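Local atomic coordinates of lipase (Pelosinus fermentans, PDB entry 5AH0), a protein that hydrolyses the polyester poly(butylene adipate-co-terephthalate) and, as a zinc-containing lipase of the alpha/beta hydrolase clan, probably lipid esters. Residues 295-300 / 305-310; 15-20 / 32-37; 208-213 / 219-224. All blocks are in the same frame, centred on the assembly; numbering follows the deposited sequence.

Contact 1: 295-300 / 305-310; sequences GSYTRN and VIIDNS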
ATOM      1  N   GLY A 295      -9.174  17.696  -6.531  1.00 44.62           N
ATOM      2  CA  GLY A 295      -9.813  18.074  -7.775  1.00 44.72           C
ATOM      3  C   GLY A 295      -9.658  19.537  -8.155  1.00 50.27           C
ATOM      4  O   GLY A 295     -10.095  19.936  -9.228  1.00 57.38           O
ATOM      5  N   SER A 296      -9.039  20.339  -7.290  1.00 48.86           N
ATOM      6  CA  SER A 296      -8.864  21.762  -7.574  1.00 51.19           C
ATOM      7  C   SER A 296      -7.394  22.191  -7.493  1.00 53.56           C
ATOM      8  O   SER A 296      -7.067  23.359  -7.698  1.00 59.05           O
ATOM      9  CB  SER A 296      -9.709  22.614  -6.619  1.00 51.80           C
ATOM     10  OG  SER A 296      -9.244  22.521  -5.285  1.00 51.02           O
ATOM     11  N   TYR A 297      -6.513  21.250  -7.178  1.00 49.52           N
ATOM     12  CA  TYR A 297      -5.103  21.556  -7.017  1.00 48.34           C
ATOM     13  C   TYR A 297      -4.350  21.469  -8.338  1.00 52.69           C
ATOM     14  O   TYR A 297      -4.291  20.418  -8.955  1.00 51.82           O
ATOM     15  CB  TYR A 297      -4.468  20.620  -5.988  1.00 43.42           C
ATOM     16  CG  TYR A 297      -2.995  20.865  -5.800  1.00 44.64           C
ATOM     17  CD1 TYR A 297      -2.540  21.834  -4.916  1.00 47.85           C
ATOM     18  CD2 TYR A 297      -2.054  20.119  -6.497  1.00 46.93           C
ATOM     19  CE1 TYR A 297      -1.190  22.068  -4.738  1.00 52.54           C
ATOM     20  CE2 TYR A 297      -0.693  20.339  -6.330  1.00 52.63           C
ATOM     21  CZ  TYR A 297      -0.267  21.319  -5.446  1.00 57.20           C
ATOM     22  OH  TYR A 297       1.082  21.549  -5.269  1.00 60.61           O
ATOM     23  N   THR A 298      -3.783  22.591  -8.774  1.00 58.75           N
ATOM     24  CA  THR A 298      -2.909  22.594  -9.947  1.00 59.96           C
ATOM     25  C   THR A 298      -1.558  23.219  -9.599  1.00 59.64           C
ATOM     26  O   THR A 298      -1.422  23.913  -8.597  1.00 58.62           O
ATOM     27  CB  THR A 298      -3.541  23.337 -11.144  1.00 60.03           C
ATOM     28  OG1 THR A 298      -3.818  24.695 -10.786  1.00 61.69           O
ATOM     29  CG2 THR A 298      -4.833  22.652 -11.573  1.00 57.56           C
ATOM     30  N   ARG A 299      -0.553  22.952 -10.420  1.00 60.58           N
ATOM     31  CA  ARG A 299       0.772  23.492 -10.155  1.00 62.08           C
ATOM     32  C   ARG A 299       1.639  23.482 -11.395  1.00 69.59           C
ATOM     33  O   ARG A 299       1.770  22.457 -12.068  1.00 71.43           O
ATOM     34  CB  ARG A 299       1.460  22.699  -9.049  1.00 58.51           C
ATOM     35  CG  ARG A 299       2.767  23.277  -8.610  1.00 58.50           C
ATOM     36  CD  ARG A 299       3.448  22.335  -7.673  1.00 58.00           C
ATOM     37  NE  ARG A 299       3.905  21.142  -8.366  1.00 63.19           N
ATOM     38  CZ  ARG A 299       3.740  19.902  -7.912  1.00 60.11           C
ATOM     39  NH1 ARG A 299       3.105  19.694  -6.763  1.00 55.72           N
ATOM     40  NH2 ARG A 299       4.203  18.875  -8.610  1.00 58.20           N
ATOM     41  N   ASN A 300       2.252  24.626 -11.671  1.00 73.66           N
ATOM     42  CA  ASN A 300       3.093  24.789 -12.843  1.00 76.59           C
ATOM     43  C   ASN A 300       4.437  25.348 -12.417  1.00 78.70           C
ATOM     44  O   ASN A 300       4.746  26.506 -12.692  1.00 79.26           O
ATOM     45  CB  ASN A 300       2.434  25.717 -13.862  1.00 77.26           C
ATOM     46  CG  ASN A 300       3.060  25.612 -15.234  1.00 81.42           C
ATOM     47  OD1 ASN A 300       3.606  24.571 -15.597  1.00 85.84           O
ATOM     48  ND2 ASN A 300       3.012  26.703 -15.996  1.00 81.16           N
ATOM     49  N   VAL A 305       6.837  17.870 -11.042  1.00 68.77           N
ATOM     50  CA  VAL A 305       5.821  17.348 -11.953  1.00 64.31           C
ATOM     51  C   VAL A 305       4.742  18.398 -12.174  1.00 58.91           C
ATOM     52  O   VAL A 305       4.183  18.936 -11.214  1.00 50.82           O
ATOM     53  CB  VAL A 305       5.190  16.063 -11.395  1.00 64.73           C
ATOM     54  CG1 VAL A 305       4.055  15.568 -12.298  1.00 64.76           C
ATOM     55  CG2 VAL A 305       6.255  14.994 -11.210  1.00 64.79           C
ATOM     56  N   ILE A 306       4.452  18.697 -13.437  1.00 62.61           N
ATOM     57  CA  ILE A 306       3.452  19.717 -13.745  1.00 65.52           C
ATOM     58  C   ILE A 306       2.062  19.126 -13.544  1.00 67.47           C
ATOM     59  O   ILE A 306       1.751  18.051 -14.063  1.00 66.94           O
ATOM     60  CB  ILE A 306       3.589  20.281 -15.183  1.00 72.84           C
ATOM     61  CG1 ILE A 306       4.592  21.442 -15.235  1.00 78.24           C
ATOM     62  CG2 ILE A 306       2.252  20.818 -15.672  1.00 70.01           C
ATOM     63  CD1 ILE A 306       6.030  21.083 -14.914  1.00 80.10           C
ATOM     64  N   ILE A 307       1.245  19.821 -12.759  1.00 66.59           N
ATOM     65  CA  ILE A 307      -0.065  19.323 -12.378  1.00 65.14           C
ATOM     66  C   ILE A 307      -1.192  20.158 -12.977  1.00 67.91           C
ATOM     67  O   ILE A 307      -1.475  21.278 -12.546  1.00 67.56           O
ATOM     68  CB  ILE A 307      -0.174  19.262 -10.860  1.00 60.55           C
ATOM     69  CG1 ILE A 307       0.814  18.208 -10.365  1.00 63.00           C
ATOM     70  CG2 ILE A 307      -1.606  18.927 -10.422  1.00 53.44           C
ATOM     71  CD1 ILE A 307       1.091  18.303  -8.923  1.00 68.56           C
ATOM     72  N   ASP A 308      -1.837  19.566 -13.975  1.00 70.27           N
ATOM     73  CA  ASP A 308      -2.810  20.234 -14.819  1.00 72.90           C
ATOM     74  C   ASP A 308      -4.175  19.583 -14.693  1.00 66.01           C
ATOM     75  O   ASP A 308      -4.369  18.694 -13.869  1.00 65.04           O
ATOM     76  CB  ASP A 308      -2.354  20.166 -16.268  1.00 86.26           C
ATOM     77  CG  ASP A 308      -2.360  18.747 -16.795  1.00 97.58           C
ATOM     78  OD1 ASP A 308      -1.394  18.008 -16.507  1.00100.57           O
ATOM     79  OD2 ASP A 308      -3.336  18.360 -17.477  1.00103.47           O
ATOM     80  N   ASN A 309      -5.100  19.995 -15.555  1.00 62.41           N
ATOM     81  CA  ASN A 309      -6.475  19.526 -15.489  1.00 58.59           C
ATOM     82  C   ASN A 309      -6.627  18.010 -15.557  1.00 57.20           C
ATOM     83  O   ASN A 309      -7.554  17.454 -14.975  1.00 56.91           O
ATOM     84  CB  ASN A 309      -7.293  20.181 -16.594  1.00 59.19           C
ATOM     85  CG  ASN A 309      -7.538  21.649 -16.324  1.00 64.49           C
ATOM     86  OD1 ASN A 309      -7.662  22.060 -15.176  1.00 65.32           O
ATOM     87  ND2 ASN A 309      -7.609  22.446 -17.378  1.00 70.92           N
ATOM     88  N   SER A 310      -5.700  17.333 -16.221  1.00 58.58           N
ATOM     89  CA  SER A 310      -5.783  15.883 -16.326  1.00 54.75           C
ATOM     90  C   SER A 310      -5.521  15.197 -14.982  1.00 52.68           C
ATOM     91  O   SER A 310      -5.803  14.015 -14.831  1.00 59.01           O
ATOM     92  CB  SER A 310      -4.817  15.368 -17.400  1.00 58.68           C
ATOM     93  OG  SER A 310      -3.466  15.448 -16.986  1.00 59.55           O
TER
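Arg299 and Ile307 pair as a single antiparallel bridge of the hydrogen-bonded kind, with their CA atoms 4.8 Å apart. Arg299 N gives to Ile307 O at 2.9 Å, and Ile307 N returns a bond to Arg299 O at 2.8 Å. The touching parts of 295-300 and 305-310 run 116° apart end to end.

The Arg299 chain leaves anti to its own N, and a bend at chi3 (70°) brings the guanidinium over CD1 of Ile307. Ile307 CD1 lies under one face, 3.3 Å from Arg299 CZ. Arg299 NH2 reaches Val305 O at 2.6 Å, in the carbonyl plane and on a lone pair, although the N-H points only roughly at the oxygen (134°). NH1 bonds to Tyr297 OH and also forms a salt bridge with Asp170. Ile307 CD1 also meets the Tyr297 ring at its edge, 3.7 Å from CE2. With an alanine in place of Arg299, the Val305 carbonyl and Tyr297 OH would probably lose a donor, Asp170 its charged partner and Ile307 CD1 its flat cover.

Tyr297 and Ile307 also touch helix 167-170. This is an isolated beta bridge within the long loop between helix 288-294 and strand 334-336 of an alpha/beta hydrolase fold.

Contact 2: 15-20 / 32-37; sequences WGRNEV and YEQELS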
ATOM      1  N   TRP A  15      -4.542  -0.749   8.144  1.00 45.43           N
ATOM      2  CA  TRP A  15      -4.409  -1.378   9.470  1.00 46.74           C
ATOM      3  C   TRP A  15      -4.561  -2.904   9.433  1.00 48.43           C
ATOM      4  O   TRP A  15      -5.170  -3.455   8.515  1.00 48.38           O
ATOM      5  CB  TRP A  15      -5.444  -0.784  10.435  1.00 45.51           C
ATOM      6  CG  TRP A  15      -6.852  -1.020  10.008  1.00 42.69           C
ATOM      7  CD1 TRP A  15      -7.667  -2.059  10.380  1.00 42.94           C
ATOM      8  CD2 TRP A  15      -7.626  -0.203   9.120  1.00 42.13           C
ATOM      9  NE1 TRP A  15      -8.901  -1.938   9.767  1.00 41.45           N
ATOM     10  CE2 TRP A  15      -8.904  -0.800   9.003  1.00 41.67           C
ATOM     11  CE3 TRP A  15      -7.370   0.978   8.419  1.00 41.27           C
ATOM     12  CZ2 TRP A  15      -9.913  -0.256   8.209  1.00 37.52           C
ATOM     13  CZ3 TRP A  15      -8.373   1.507   7.623  1.00 38.14           C
ATOM     14  CH2 TRP A  15      -9.624   0.889   7.523  1.00 36.37           C
ATOM     15  N   GLY A  16      -3.998  -3.586  10.432  1.00 51.03           N
ATOM     16  CA  GLY A  16      -3.989  -5.039  10.466  1.00 48.02           C
ATOM     17  C   GLY A  16      -5.185  -5.628  11.188  1.00 53.79           C
ATOM     18  O   GLY A  16      -5.923  -4.916  11.868  1.00 56.58           O
ATOM     19  N   ARG A  17      -5.353  -6.942  11.067  1.00 55.47           N
ATOM     20  CA  ARG A  17      -6.554  -7.634  11.534  1.00 54.28           C
ATOM     21  C   ARG A  17      -6.703  -7.582  13.051  1.00 57.86           C
ATOM     22  O   ARG A  17      -7.801  -7.742  13.580  1.00 57.59           O
ATOM     23  CB  ARG A  17      -6.527  -9.089  11.062  1.00 53.17           C
ATOM     24  CG  ARG A  17      -6.339  -9.238   9.553  1.00 49.50           C
ATOM     25  CD  ARG A  17      -6.062 -10.692   9.150  1.00 46.82           C
ATOM     26  NE  ARG A  17      -7.021 -11.639   9.722  1.00 49.28           N
ATOM     27  CZ  ARG A  17      -8.259 -11.845   9.268  1.00 46.67           C
ATOM     28  NH1 ARG A  17      -8.724 -11.168   8.224  1.00 39.84           N
ATOM     29  NH2 ARG A  17      -9.041 -12.733   9.870  1.00 49.60           N
ATOM     30  N   ASN A  18      -5.594  -7.360  13.749  1.00 62.46           N
ATOM     31  CA  ASN A  18      -5.606  -7.280  15.204  1.00 68.27           C
ATOM     32  C   ASN A  18      -5.858  -5.851  15.679  1.00 70.58           C
ATOM     33  O   ASN A  18      -5.778  -5.554  16.870  1.00 76.03           O
ATOM     34  CB  ASN A  18      -4.285  -7.794  15.757  1.00 78.24           C
ATOM     35  CG  ASN A  18      -4.046  -9.254  15.417  1.00 88.91           C
ATOM     36  OD1 ASN A  18      -4.986 -10.054  15.365  1.00 91.71           O
ATOM     37  ND2 ASN A  18      -2.786  -9.605  15.162  1.00 92.97           N
ATOM     38  N   GLU A  19      -6.146  -4.968  14.729  1.00 66.58           N
ATOM     39  CA  GLU A  19      -6.432  -3.569  15.002  1.00 62.01           C
ATOM     40  C   GLU A  19      -7.835  -3.215  14.537  1.00 60.78           C
ATOM     41  O   GLU A  19      -8.402  -3.914  13.696  1.00 61.11           O
ATOM     42  CB  GLU A  19      -5.420  -2.666  14.300  1.00 59.12           C
ATOM     43  CG  GLU A  19      -4.001  -2.774  14.812  1.00 64.08           C
ATOM     44  CD  GLU A  19      -3.005  -2.089  13.887  1.00 67.01           C
ATOM     45  OE1 GLU A  19      -3.022  -2.381  12.671  1.00 63.64           O
ATOM     46  OE2 GLU A  19      -2.201  -1.264  14.373  1.00 73.74           O
ATOM     47  N   VAL A  20      -8.379  -2.126  15.078  1.00 58.36           N
ATOM     48  CA  VAL A  20      -9.685  -1.616  14.673  1.00 55.69           C
ATOM     49  C   VAL A  20     -10.705  -2.738  14.671  1.00 55.57           C
ATOM     50  O   VAL A  20     -11.181  -3.157  13.614  1.00 53.91           O
ATOM     51  CB  VAL A  20      -9.638  -0.969  13.273  1.00 51.47           C
ATOM     52  CG1 VAL A  20     -10.946  -0.251  12.962  1.00 53.92           C
ATOM     53  CG2 VAL A  20      -8.482   0.006  13.182  1.00 45.27           C
ATOM     54  N   TYR A  32     -13.032 -10.485   3.931  1.00 46.36           N
ATOM     55  CA  TYR A  32     -12.761 -10.969   2.573  1.00 45.92           C
ATOM     56  C   TYR A  32     -11.677 -12.028   2.554  1.00 45.68           C
ATOM     57  O   TYR A  32     -11.787 -13.027   1.837  1.00 48.26           O
ATOM     58  CB  TYR A  32     -12.367  -9.823   1.635  1.00 43.98           C
ATOM     59  CG  TYR A  32     -13.514  -8.927   1.158  1.00 42.31           C
ATOM     60  CD1 TYR A  32     -14.841  -9.162   1.540  1.00 41.05           C
ATOM     61  CD2 TYR A  32     -13.256  -7.835   0.320  1.00 39.76           C
ATOM     62  CE1 TYR A  32     -15.885  -8.308   1.106  1.00 31.38           C
ATOM     63  CE2 TYR A  32     -14.278  -6.992  -0.115  1.00 42.70           C
ATOM     64  CZ  TYR A  32     -15.591  -7.232   0.279  1.00 41.84           C
ATOM     65  OH  TYR A  32     -16.582  -6.382  -0.169  1.00 39.54           O
ATOM     66  N   GLU A  33     -10.627 -11.812   3.334  1.00 44.04           N
ATOM     67  CA  GLU A  33      -9.540 -12.776   3.390  1.00 45.30           C
ATOM     68  C   GLU A  33     -10.055 -14.169   3.754  1.00 46.17           C
ATOM     69  O   GLU A  33      -9.742 -15.146   3.078  1.00 50.79           O
ATOM     70  CB  GLU A  33      -8.471 -12.347   4.393  1.00 45.93           C
ATOM     71  CG  GLU A  33      -7.235 -13.223   4.362  1.00 52.97           C
ATOM     72  CD  GLU A  33      -6.750 -13.592   5.752  1.00 60.04           C
ATOM     73  OE1 GLU A  33      -5.967 -12.811   6.339  1.00 57.66           O
ATOM     74  OE2 GLU A  33      -7.151 -14.670   6.254  1.00 65.08           O
ATOM     75  N   GLN A  34     -10.821 -14.267   4.835  1.00 44.23           N
ATOM     76  CA  GLN A  34     -11.326 -15.568   5.280  1.00 49.17           C
ATOM     77  C   GLN A  34     -12.347 -16.164   4.311  1.00 50.92           C
ATOM     78  O   GLN A  34     -12.373 -17.382   4.108  1.00 56.41           O
ATOM     79  CB  GLN A  34     -11.937 -15.463   6.680  1.00 53.28           C
ATOM     80  CG  GLN A  34     -10.897 -15.433   7.803  1.00 62.08           C
ATOM     81  CD  GLN A  34     -11.523 -15.553   9.184  1.00 69.69           C
ATOM     82  OE1 GLN A  34     -12.747 -15.639   9.321  1.00 71.45           O
ATOM     83  NE2 GLN A  34     -10.684 -15.560  10.218  1.00 72.26           N
ATOM     84  N   GLU A  35     -13.188 -15.314   3.721  1.00 43.47           N
ATOM     85  CA  GLU A  35     -14.172 -15.802   2.763  1.00 49.71           C
ATOM     86  C   GLU A  35     -13.482 -16.353   1.526  1.00 46.19           C
ATOM     87  O   GLU A  35     -13.809 -17.446   1.064  1.00 50.69           O
ATOM     88  CB  GLU A  35     -15.158 -14.703   2.362  1.00 56.75           C
ATOM     89  CG  GLU A  35     -15.927 -14.078   3.510  1.00 62.55           C
ATOM     90  CD  GLU A  35     -16.690 -15.098   4.302  1.00 69.28           C
ATOM     91  OE1 GLU A  35     -17.064 -16.130   3.714  1.00 74.89           O
ATOM     92  OE2 GLU A  35     -16.909 -14.878   5.511  1.00 73.94           O
ATOM     93  N   LEU A  36     -12.500 -15.618   1.017  1.00 40.94           N
ATOM     94  CA  LEU A  36     -11.721 -16.101  -0.111  1.00 44.63           C
ATOM     95  C   LEU A  36     -11.106 -17.470   0.205  1.00 48.55           C
ATOM     96  O   LEU A  36     -11.188 -18.400  -0.607  1.00 50.83           O
ATOM     97  CB  LEU A  36     -10.628 -15.103  -0.476  1.00 45.64           C
ATOM     98  CG  LEU A  36     -11.036 -13.835  -1.222  1.00 44.59           C
ATOM     99  CD1 LEU A  36      -9.795 -13.080  -1.679  1.00 41.04           C
ATOM    100  CD2 LEU A  36     -11.928 -14.173  -2.406  1.00 44.77           C
ATOM    101  N   SER A  37     -10.535 -17.612   1.399  1.00 47.46           N
ATOM    102  CA  SER A  37      -9.955 -18.891   1.795  1.00 52.81           C
ATOM    103  C   SER A  37     -11.029 -19.979   1.855  1.00 56.72           C
ATOM    104  O   SER A  37     -10.788 -21.115   1.422  1.00 58.96           O
ATOM    105  CB  SER A  37      -9.239 -18.764   3.148  1.00 56.20           C
ATOM    106  OG  SER A  37      -8.112 -17.892   3.075  1.00 56.75           O
TER
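Arg17 reaches across to Glu33 and Gln34 at the start of helix 32-38. Its CB points toward the helix. CG stands beside the backbone N, anti to the carbonyl carbon (chi1 -54°). CD is the first atom to touch, 3.5 Å from Glu33 OE1. A bend at chi3 then sets the flat end beneath the carboxylate. NE, CZ and NH1 of Arg17 all pass Glu33 OE1 at similar range, NH1 at 3.7 Å. This is a long, purely electrostatic salt bridge: the oxygen sits over a guanidinium face, off the line of its N-H bonds. The two planes are 31° apart. NH1 has its stronger partner in Asp31, by a salt bridge, and Thr45 OG1 hydrogen-bonds to Glu33 OE1. At the tip, Arg17 NH2 lies 3.3 Å from Gln34 NE2, at the guanidinium edge. Both are donors, so no hydrogen bond joins them.

Gly16 to Glu19 form a type I turn, in which Glu19 N bonds to Gly16 O at 2.9 Å. Glu19 OE1 adds a side-chain bond across the same pair, accepting from Gly16 N at 2.7 Å.

The loop holding Arg17 follows strand 6-9. Helix 32-38 leads on to strand 43-46, which pairs parallel with 6-9, making a beta-alpha-beta crossover. Arg17 touches Thr45 of that second strand, while Tyr32 turns to helix 370-380.

Contact 3: 208-213 / 219-224; sequences NRKSGE and TNRVFN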
ATOM      1  N   ASN A 208       6.748   5.322  19.494  1.00 79.84           N
ATOM      2  CA  ASN A 208       5.738   4.371  19.923  1.00 79.49           C
ATOM      3  C   ASN A 208       4.904   4.959  21.054  1.00 78.91           C
ATOM      4  O   ASN A 208       5.400   5.775  21.830  1.00 77.91           O
ATOM      5  CB  ASN A 208       6.393   3.061  20.353  1.00 83.20           C
ATOM      6  CG  ASN A 208       7.461   3.272  21.390  1.00 94.38           C
ATOM      7  OD1 ASN A 208       8.639   3.420  21.057  1.00 98.48           O
ATOM      8  ND2 ASN A 208       7.061   3.303  22.658  1.00 99.80           N
ATOM      9  N   ARG A 209       3.642   4.544  21.154  1.00 79.19           N
ATOM     10  CA  ARG A 209       2.766   5.122  22.163  1.00 81.59           C
ATOM     11  C   ARG A 209       3.288   4.882  23.567  1.00 89.51           C
ATOM     12  O   ARG A 209       3.697   3.774  23.909  1.00 89.85           O
ATOM     13  CB  ARG A 209       1.351   4.568  22.083  1.00 74.77           C
ATOM     14  CG  ARG A 209       0.411   5.416  22.916  1.00 73.36           C
ATOM     15  CD  ARG A 209      -0.851   4.702  23.304  1.00 69.34           C
ATOM     16  NE  ARG A 209      -1.712   4.389  22.179  1.00 65.75           N
ATOM     17  CZ  ARG A 209      -3.033   4.481  22.232  1.00 64.48           C
ATOM     18  NH1 ARG A 209      -3.614   4.904  23.353  1.00 65.74           N
ATOM     19  NH2 ARG A 209      -3.769   4.167  21.174  1.00 62.12           N
ATOM     20  N   LYS A 210       3.256   5.933  24.375  1.00 96.69           N
ATOM     21  CA  LYS A 210       3.638   5.848  25.774  1.00104.37           C
ATOM     22  C   LYS A 210       2.509   5.228  26.594  1.00105.88           C
ATOM     23  O   LYS A 210       1.364   5.168  26.138  1.00104.88           O
ATOM     24  CB  LYS A 210       3.998   7.231  26.298  1.00111.61           C
ATOM     25  CG  LYS A 210       4.949   7.975  25.375  1.00115.02           C
ATOM     26  CD  LYS A 210       6.193   7.149  25.074  1.00119.46           C
ATOM     27  CE  LYS A 210       7.179   7.935  24.230  1.00121.08           C
ATOM     28  NZ  LYS A 210       7.605   9.186  24.912  1.00124.58           N
ATOM     29  N   SER A 211       2.831   4.768  27.798  1.00109.24           N
ATOM     30  CA  SER A 211       1.830   4.166  28.670  1.00109.05           C
ATOM     31  C   SER A 211       0.813   5.194  29.137  1.00107.24           C
ATOM     32  O   SER A 211       1.172   6.309  29.508  1.00109.10           O
ATOM     33  CB  SER A 211       2.497   3.510  29.879  1.00114.60           C
ATOM     34  OG  SER A 211       1.537   3.183  30.873  1.00116.91           O
ATOM     35  N   GLY A 212      -0.463   4.828  29.089  1.00105.48           N
ATOM     36  CA  GLY A 212      -1.514   5.707  29.566  1.00106.66           C
ATOM     37  C   GLY A 212      -1.750   6.926  28.691  1.00107.06           C
ATOM     38  O   GLY A 212      -2.493   7.834  29.066  1.00110.19           O
ATOM     39  N   GLU A 213      -1.099   6.960  27.535  1.00102.37           N
ATOM     40  CA  GLU A 213      -1.292   8.039  26.577  1.00 95.94           C
ATOM     41  C   GLU A 213      -2.557   7.783  25.775  1.00 87.56           C
ATOM     42  O   GLU A 213      -2.759   6.681  25.264  1.00 86.62           O
ATOM     43  CB  GLU A 213      -0.080   8.164  25.652  1.00 97.16           C
ATOM     44  CG  GLU A 213      -0.134   9.334  24.681  1.00 95.70           C
ATOM     45  CD  GLU A 213       1.171   9.512  23.910  1.00 96.81           C
ATOM     46  OE1 GLU A 213       1.814   8.492  23.579  1.00 96.78           O
ATOM     47  OE2 GLU A 213       1.559  10.672  23.643  1.00 97.36           O
ATOM     48  N   THR A 219      -1.597  10.315  18.513  1.00 55.91           N
ATOM     49  CA  THR A 219      -1.731  10.709  17.106  1.00 68.00           C
ATOM     50  C   THR A 219      -1.130  12.083  16.818  1.00 68.45           C
ATOM     51  O   THR A 219      -0.351  12.241  15.873  1.00 68.93           O
ATOM     52  CB  THR A 219      -3.214  10.726  16.652  1.00 57.58           C
ATOM     53  OG1 THR A 219      -3.856   9.501  17.028  1.00 56.23           O
ATOM     54  CG2 THR A 219      -3.308  10.887  15.149  1.00 53.10           C
ATOM     55  N   ASN A 220      -1.497  13.073  17.628  1.00 68.72           N
ATOM     56  CA  ASN A 220      -0.939  14.417  17.491  1.00 69.90           C
ATOM     57  C   ASN A 220       0.573  14.451  17.660  1.00 71.60           C
ATOM     58  O   ASN A 220       1.262  15.145  16.920  1.00 73.24           O
ATOM     59  CB  ASN A 220      -1.602  15.385  18.474  1.00 71.68           C
ATOM     60  CG  ASN A 220      -2.990  15.793  18.030  1.00 69.51           C
ATOM     61  OD1 ASN A 220      -3.290  15.798  16.832  1.00 69.14           O
ATOM     62  ND2 ASN A 220      -3.843  16.147  18.983  1.00 67.17           N
ATOM     63  N   ARG A 221       1.092  13.709  18.631  1.00 71.95           N
ATOM     64  CA  ARG A 221       2.532  13.709  18.864  1.00 72.75           C
ATOM     65  C   ARG A 221       3.270  13.145  17.645  1.00 70.19           C
ATOM     66  O   ARG A 221       4.335  13.636  17.279  1.00 72.36           O
ATOM     67  CB  ARG A 221       2.874  12.907  20.125  1.00 67.56           C
ATOM     68  CG  ARG A 221       4.373  12.808  20.437  1.00 71.06           C
ATOM     69  CD  ARG A 221       4.613  12.291  21.852  1.00 77.91           C
ATOM     70  NE  ARG A 221       4.117  10.926  22.033  1.00 78.52           N
ATOM     71  CZ  ARG A 221       4.808   9.822  21.752  1.00 79.96           C
ATOM     72  NH1 ARG A 221       6.049   9.905  21.284  1.00 82.22           N
ATOM     73  NH2 ARG A 221       4.259   8.630  21.955  1.00 78.52           N
ATOM     74  N   VAL A 222       2.680  12.153  16.984  1.00 66.17           N
ATOM     75  CA  VAL A 222       3.303  11.568  15.799  1.00 66.39           C
ATOM     76  C   VAL A 222       3.444  12.554  14.640  1.00 72.36           C
ATOM     77  O   VAL A 222       4.522  12.679  14.056  1.00 73.85           O
ATOM     78  CB  VAL A 222       2.505  10.351  15.298  1.00 62.84           C
ATOM     79  CG1 VAL A 222       2.901   9.993  13.858  1.00 59.68           C
ATOM     80  CG2 VAL A 222       2.681   9.169  16.249  1.00 64.28           C
ATOM     81  N   PHE A 223       2.363  13.266  14.325  1.00 74.85           N
ATOM     82  CA  PHE A 223       2.332  14.128  13.140  1.00 74.42           C
ATOM     83  C   PHE A 223       2.734  15.582  13.431  1.00 81.85           C
ATOM     84  O   PHE A 223       2.756  16.427  12.534  1.00 84.18           O
ATOM     85  CB  PHE A 223       0.946  14.059  12.499  1.00 65.44           C
ATOM     86  CG  PHE A 223       0.621  12.705  11.935  1.00 60.17           C
ATOM     87  CD1 PHE A 223       1.084  12.331  10.681  1.00 57.35           C
ATOM     88  CD2 PHE A 223      -0.102  11.789  12.675  1.00 58.12           C
ATOM     89  CE1 PHE A 223       0.808  11.083  10.165  1.00 54.61           C
ATOM     90  CE2 PHE A 223      -0.384  10.532  12.163  1.00 58.24           C
ATOM     91  CZ  PHE A 223       0.071  10.178  10.906  1.00 55.85           C
ATOM     92  N   ASN A 224       3.056  15.870  14.684  1.00 86.09           N
ATOM     93  CA  ASN A 224       3.636  17.160  15.031  1.00 90.27           C
ATOM     94  C   ASN A 224       5.131  16.998  15.244  1.00 92.42           C
ATOM     95  O   ASN A 224       5.799  17.889  15.756  1.00 97.10           O
ATOM     96  CB  ASN A 224       2.976  17.752  16.277  1.00 93.42           C
ATOM     97  CG  ASN A 224       1.500  18.031  16.078  1.00 94.99           C
ATOM     98  OD1 ASN A 224       0.918  17.706  15.034  1.00 93.39           O
ATOM     99  ND2 ASN A 224       0.877  18.627  17.087  1.00 98.09           N
TER
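Glu213 and Arg221 meet side-on, their carboxylate and guanidinium planes 10° apart and nearly coplanar. Each carboxylate oxygen uses its syn lone pair. Arg221 NH2 gives to Glu213 OE1 at 2.9 Å, and Arg221 NE gives to Glu213 OE2 at 3.0 Å. Glu213 CG is anti to the backbone N (chi1 -175°) and the chain stays extended beyond it. Arg221 bends at chi3, which turns its NE edge to the carboxylate. Its NH2 also bonds to Asn208 O at 3.1 Å. That oxygen lies in the guanidinium plane, but the donor stands above the carbonyl plane.

This bidentate, side-on salt bridge ties helix 215-223 to the loop just before it. The loop makes a type II beta turn from Lys210 to Glu213, whose own backbone bond is weak. Glu213 OE1 supports the turn as well, accepting from Lys210 N at 3.0 Å on its anti side. Arg209 NH1 adds a bond to Glu213 O.

Lys210 crosses Arg221 at about a right angle. Its aliphatic part covers one guanidinium face, with CG 3.5 Å from Arg221 NH2. Lys210 NZ ends 4.0 Å from Arg221 NH1, a close pair of like charges that the carboxylate probably eases.

Overall arrangement
The three contacts follow one another along the chain: contact 2, then contact 3, then contact 1. None touches another. Contacts 2 and 3 are the nearest pair, with closest atoms about 9 Å apart and centres 26 Å apart. Contacts 1 and 2 lie on opposite sides of the chain's centre, 36 Å between centres. Contact 3 is 34 Å from contact 1 on the same measure. Helix 173-190 is a shared neighbour: Trp15 and Val20 of segment 15-20 and Phe223 of segment 219-224 pack on it. The zinc ligands Asp56, His76, His82 and Asp233 belong to none of the six segments. Asp233 follows segment 219-224 by nine residues.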